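Local structure of antistasin (Haementeria officinalis, 1SKZ) at residues C26-V31 and Y46-C51; C33-P38 and C51-E56. The protein potently inhibits blood coagulation factor Xa, acting as a highly disulfide-bonded serine protease inhibitor secreted by a leech. All blocks are in the same frame, centred on the assembly; numbering follows the deposited sequence.

Contact 1 (C26-V31 and Y46-C51); sequences CTCSGV and YGCEFC
C28 and C48 face each other across the two segments and are joined through their sulfurs, C28 SG to C48 SG 2.0 Å, with a C-S-S-C torsion of -83°, near the unstrained 90°. At both residues SG sits beside the backbone N, so the two half-cystines enter the bridge in the same way. At the far end V31 spreads its two methyls along the 46-51 segment. The V31 and E49 side chains cross obliquely, V31 CG2 meeting E49 CB at 3.6 Å. With V31 CG1 anti to the backbone N (chi1 176°), that methyl reaches C51 CB at 3.7 Å. Cut back to an alanine, V31 would lose both methyls, which is likely to open a gap beside E49 and C51. Between the bridge and the valine, a water spans the backbones: it donates to E49 O at 2.9 Å and accepts a weak bond from G30 N at 2.8 Å. F50 directs its CB away from the 26-31 segment, and its ring stacks on F50 of the second subunit. Cohesion here therefore comes from one covalent bridge, aliphatic packing and a shared water, without direct hydrogen bonding between the segments, as suits a small, disulfide-rich domain.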
loop_
_atom_site.group_PDB
_atom_site.type_symbol
_atom_site.label_atom_id
_atom_site.label_comp_id
_atom_site.label_asym_id
_atom_site.label_seq_id
_atom_site.Cartn_x
_atom_site.Cartn_y
_atom_site.Cartn_z
ATOM N N CYS A 26 1.165 10.286 -14.471
ATOM C CA CYS A 26 -0.112 9.799 -13.953
ATOM C C CYS A 26 -0.365 8.367 -14.352
ATOM O O CYS A 26 -1.246 8.102 -15.177
ATOM C CB CYS A 26 -1.247 10.646 -14.498
ATOM S SG CYS A 26 -1.138 12.343 -13.907
ATOM N N THR A 27 0.423 7.441 -13.813
ATOM C CA THR A 27 0.310 6.058 -14.216
ATOM C C THR A 27 -0.286 5.223 -13.095
ATOM O O THR A 27 -0.461 4.010 -13.237
ATOM C CB THR A 27 1.656 5.519 -14.595
ATOM O OG1 THR A 27 2.578 5.832 -13.549
ATOM C CG2 THR A 27 2.154 6.184 -15.898
ATOM N N CYS A 28 -0.692 5.882 -12.019
ATOM C CA CYS A 28 -1.154 5.174 -10.832
ATOM C C CYS A 28 -2.642 5.116 -10.889
ATOM O O CYS A 28 -3.256 5.998 -11.480
ATOM C CB CYS A 28 -0.741 5.934 -9.562
ATOM S SG CYS A 28 1.039 5.864 -9.233
ATOM N N SER A 29 -3.230 4.180 -10.155
ATOM C CA SER A 29 -4.681 4.035 -10.146
ATOM C C SER A 29 -5.357 5.048 -9.232
ATOM O O SER A 29 -6.552 5.363 -9.392
ATOM C CB SER A 29 -5.067 2.628 -9.707
ATOM O OG SER A 29 -4.484 1.691 -10.574
ATOM N N GLY A 30 -4.616 5.512 -8.231
ATOM C CA GLY A 30 -5.246 6.310 -7.198
ATOM C C GLY A 30 -5.763 5.500 -6.006
ATOM O O GLY A 30 -5.947 4.266 -6.069
ATOM N N VAL A 31 -5.952 6.216 -4.904
ATOM C CA VAL A 31 -6.395 5.649 -3.638
ATOM C C VAL A 31 -7.907 5.364 -3.739
ATOM O O VAL A 31 -8.669 6.201 -4.214
ATOM C CB VAL A 31 -6.087 6.661 -2.497
ATOM C CG1 VAL A 31 -6.615 6.167 -1.162
ATOM C CG2 VAL A 31 -4.590 6.916 -2.441
ATOM N N TYR A 46 7.268 1.322 -6.191
ATOM C CA TYR A 46 7.282 1.882 -7.549
ATOM C C TYR A 46 6.556 3.206 -7.674
ATOM O O TYR A 46 6.452 3.721 -8.767
ATOM C CB TYR A 46 6.742 0.875 -8.563
ATOM C CG TYR A 46 7.755 -0.243 -8.866
ATOM C CD1 TYR A 46 8.900 0.019 -9.641
ATOM C CD2 TYR A 46 7.617 -1.522 -8.292
ATOM C CE1 TYR A 46 9.883 -0.942 -9.824
ATOM C CE2 TYR A 46 8.607 -2.502 -8.477
ATOM C CZ TYR A 46 9.746 -2.196 -9.243
ATOM O OH TYR A 46 10.758 -3.129 -9.406
ATOM N N GLY A 47 6.025 3.735 -6.568
ATOM C CA GLY A 47 5.621 5.130 -6.505
ATOM C C GLY A 47 4.147 5.503 -6.494
ATOM O O GLY A 47 3.809 6.691 -6.592
ATOM N N CYS A 48 3.265 4.518 -6.319
ATOM C CA CYS A 48 1.822 4.769 -6.204
ATOM C C CYS A 48 1.243 4.694 -4.772
ATOM O O CYS A 48 1.497 3.742 -4.027
ATOM C CB CYS A 48 1.046 3.790 -7.111
ATOM S SG CYS A 48 1.481 3.919 -8.871
ATOM N N GLU A 49 0.459 5.710 -4.413
ATOM C CA GLU A 49 -0.319 5.733 -3.160
ATOM C C GLU A 49 -1.385 4.632 -3.085
ATOM O O GLU A 49 -2.007 4.261 -4.098
ATOM C CB GLU A 49 -0.998 7.106 -2.962
ATOM C CG GLU A 49 -0.033 8.169 -2.477
ATOM C CD GLU A 49 -0.676 9.514 -2.211
ATOM O OE1 GLU A 49 -1.719 9.782 -2.808
ATOM O OE2 GLU A 49 -0.121 10.312 -1.410
ATOM N N PHE A 50 -1.588 4.120 -1.882
ATOM C CA PHE A 50 -2.674 3.207 -1.644
ATOM C C PHE A 50 -3.242 3.570 -0.299
ATOM O O PHE A 50 -2.584 4.290 0.475
ATOM C CB PHE A 50 -2.173 1.764 -1.677
ATOM C CG PHE A 50 -1.724 1.349 -3.024
ATOM C CD1 PHE A 50 -2.650 1.266 -4.074
ATOM C CD2 PHE A 50 -0.353 1.257 -3.317
ATOM C CE1 PHE A 50 -2.221 1.122 -5.407
ATOM C CE2 PHE A 50 0.097 1.102 -4.628
ATOM C CZ PHE A 50 -0.831 1.034 -5.682
ATOM N N CYS A 51 -4.438 3.032 -0.007
ATOM C CA CYS A 51 -5.209 3.457 1.165
ATOM C C CYS A 51 -4.746 2.794 2.464
ATOM O O CYS A 51 -5.484 2.015 3.093
ATOM C CB CYS A 51 -6.712 3.190 0.957
ATOM S SG CYS A 51 -7.710 3.964 2.257
HETATM O O HOH W 1 -2.374 5.686 -6.582
#

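Contact 2 (C33-P38 and C51-E56); sequences CRVHCP and CKCRLE
The disulfides C33-C51 and C37-C53 fasten the reactive-site loop of the first antistasin-like domain to the chain that follows strand 49-50, and the reactive bond between R34 and V35, a site whose sequence in this crystal differs from the reference form, lies between their two loop anchors. C33 SG bonds to C51 SG at 2.0 Å with a C-S-S-C torsion of 95°, whereas the C37-C53 bridge is turned to -69°, so the two disulfides have opposite hands. The two halves of C33-C51 enter their bridge differently: C33 SG lies between its own backbone N and carbonyl carbon (chi1 76°), but C51 SG is anti to its backbone N. C37 and C53 are alike, each with SG beside the backbone N. V35 directs its CB toward the anchoring chain and divides its methyls between the two bridges, CG2 resting 3.6 Å from C51 SG and CG1 3.8 Å from C53 SG. The residue after the reactive bond is thus backed by sulfur from two bridges. R34 touches nothing of the 51-56 segment and packs on P110 of the second subunit; its exposure is consistent with presentation to a target protease. Strand 41-43 and its neighbour G40 touch both sides: F41 packs on C33 of the loop, Q42 donates its NE2 to C53 O, and backbone hydrogen bonds join Q42 to K52 and G40 to R54. The second subunit sets R45 against V35 and C53, and K52, just beyond strand 49-50, gives its NZ to that subunit's R43 O in a hydrogen bond.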
loop_
_atom_site.group_PDB
_atom_site.type_symbol
_atom_site.label_atom_id
_atom_site.label_comp_id
_atom_site.label_asym_id
_atom_site.label_seq_id
_atom_site.Cartn_x
_atom_site.Cartn_y
_atom_site.Cartn_z
ATOM N N CYS A 33 -10.143 5.216 -1.651
ATOM C CA CYS A 33 -10.811 5.602 -0.421
ATOM C C CYS A 33 -10.658 7.100 -0.195
ATOM O O CYS A 33 -9.868 7.784 -0.882
ATOM C CB CYS A 33 -10.206 4.861 0.760
ATOM S SG CYS A 33 -8.582 5.527 1.280
ATOM N N ARG A 34 -11.281 7.544 0.893
ATOM C CA ARG A 34 -11.265 8.929 1.339
ATOM C C ARG A 34 -10.876 9.010 2.815
ATOM O O ARG A 34 -11.263 9.949 3.513
ATOM C CB ARG A 34 -12.659 9.561 1.157
ATOM C CG ARG A 34 -13.117 9.691 -0.291
ATOM C CD ARG A 34 -14.495 10.317 -0.332
ATOM N NE ARG A 34 -15.247 9.970 -1.541
ATOM C CZ ARG A 34 -16.423 10.503 -1.872
ATOM N NH1 ARG A 34 -16.947 11.485 -1.138
ATOM N NH2 ARG A 34 -17.046 10.096 -2.969
ATOM N N VAL A 35 -10.085 8.050 3.273
ATOM C CA VAL A 35 -9.501 8.100 4.609
ATOM C C VAL A 35 -8.637 9.368 4.789
ATOM O O VAL A 35 -7.877 9.740 3.883
ATOM C CB VAL A 35 -8.643 6.813 4.865
ATOM C CG1 VAL A 35 -7.841 6.912 6.159
ATOM C CG2 VAL A 35 -9.573 5.601 4.926
ATOM N N HIS A 36 -8.852 10.070 5.911
ATOM C CA HIS A 36 -7.855 10.999 6.477
ATOM C C HIS A 36 -6.600 10.348 7.104
ATOM O O HIS A 36 -6.649 9.710 8.154
ATOM C CB HIS A 36 -8.510 11.906 7.528
ATOM C CG HIS A 36 -7.613 13.009 8.005
ATOM N ND1 HIS A 36 -7.209 14.043 7.181
ATOM C CD2 HIS A 36 -6.894 13.143 9.146
ATOM C CE1 HIS A 36 -6.281 14.757 7.793
ATOM N NE2 HIS A 36 -6.065 14.230 8.979
ATOM N N CYS A 37 -5.458 10.550 6.470
ATOM C CA CYS A 37 -4.181 10.093 7.002
ATOM C C CYS A 37 -3.315 11.301 7.384
ATOM O O CYS A 37 -2.877 12.067 6.511
ATOM C CB CYS A 37 -3.459 9.276 5.959
ATOM S SG CYS A 37 -4.273 7.691 5.552
ATOM N N PRO A 38 -3.119 11.520 8.698
ATOM C CA PRO A 38 -2.317 12.629 9.234
ATOM C C PRO A 38 -0.946 12.782 8.611
ATOM O O PRO A 38 -0.482 13.898 8.448
ATOM C CB PRO A 38 -2.205 12.317 10.726
ATOM C CG PRO A 38 -3.279 11.357 11.030
ATOM C CD PRO A 38 -3.641 10.639 9.765
ATOM N N CYS A 51 -4.438 3.032 -0.007
ATOM C CA CYS A 51 -5.209 3.457 1.165
ATOM C C CYS A 51 -4.746 2.794 2.464
ATOM O O CYS A 51 -5.484 2.015 3.093
ATOM C CB CYS A 51 -6.712 3.190 0.957
ATOM S SG CYS A 51 -7.710 3.964 2.257
ATOM N N LYS A 52 -3.552 3.158 2.904
ATOM C CA LYS A 52 -3.053 2.801 4.228
ATOM C C LYS A 52 -2.281 4.050 4.674
ATOM O O LYS A 52 -1.437 4.545 3.908
ATOM C CB LYS A 52 -2.077 1.603 4.119
ATOM C CG LYS A 52 -1.523 1.100 5.483
ATOM C CD LYS A 52 -0.693 -0.195 5.365
ATOM C CE LYS A 52 -0.790 -1.019 6.652
ATOM N NZ LYS A 52 -2.134 -1.817 6.634
ATOM N N CYS A 53 -2.466 4.489 5.919
ATOM C CA CYS A 53 -1.735 5.655 6.434
ATOM C C CYS A 53 -0.274 5.374 6.812
ATOM O O CYS A 53 0.062 4.286 7.290
ATOM C CB CYS A 53 -2.466 6.234 7.631
ATOM S SG CYS A 53 -4.204 6.656 7.308
ATOM N N ARG A 54 0.610 6.294 6.417
ATOM C CA ARG A 54 2.002 6.319 6.860
ATOM C C ARG A 54 2.060 6.415 8.370
ATOM O O ARG A 54 1.320 7.194 8.978
ATOM C CB ARG A 54 2.707 7.568 6.314
ATOM C CG ARG A 54 3.180 7.476 4.896
ATOM C CD ARG A 54 4.038 8.676 4.584
ATOM N NE ARG A 54 3.981 8.892 3.153
ATOM C CZ ARG A 54 4.869 8.382 2.302
ATOM N NH1 ARG A 54 6.041 7.955 2.781
ATOM N NH2 ARG A 54 4.661 8.463 0.983
ATOM N N LEU A 55 3.066 5.787 8.956
ATOM C CA LEU A 55 3.237 5.895 10.392
ATOM C C LEU A 55 4.036 7.150 10.796
ATOM O O LEU A 55 3.745 7.748 11.814
ATOM C CB LEU A 55 3.867 4.595 10.945
ATOM C CG LEU A 55 3.135 3.224 10.812
ATOM C CD1 LEU A 55 1.678 3.325 11.182
ATOM C CD2 LEU A 55 3.233 2.719 9.373
ATOM N N GLU A 56 4.856 7.682 9.895
ATOM C CA GLU A 56 5.630 8.899 10.162
ATOM C C GLU A 56 5.655 9.768 8.897
ATOM O O GLU A 56 5.256 9.307 7.828
ATOM C CB GLU A 56 7.061 8.545 10.562
ATOM C CG GLU A 56 7.192 7.468 11.653
ATOM C CD GLU A 56 6.945 7.990 13.070
ATOM O OE1 GLU A 56 7.639 8.943 13.482
ATOM O OE2 GLU A 56 6.122 7.392 13.811
#

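Contacts 1 and 2 have centres about 13 Å apart and meet at C51, which ends the 46-51 segment and begins 51-56; its CB and SG face different partners, one in each contact. The segments alternate along the sequence, and the three bridges C28-C48, C33-C51 and C37-C53 all interleave. Measured from the reactive bond, the R34 carbonyl carbon C is 6.0 Å from C51 SG and 8.4 Å from C53 SG, but 17.2 Å from C28 SG. Contact 2 therefore anchors the inhibitory loop directly, whereas the C28-C48 bridge lies farther back; contact 1 comes near the reactive bond at its C51 end, whose side chain is about 4 Å from that of V35. Both touch the second subunit.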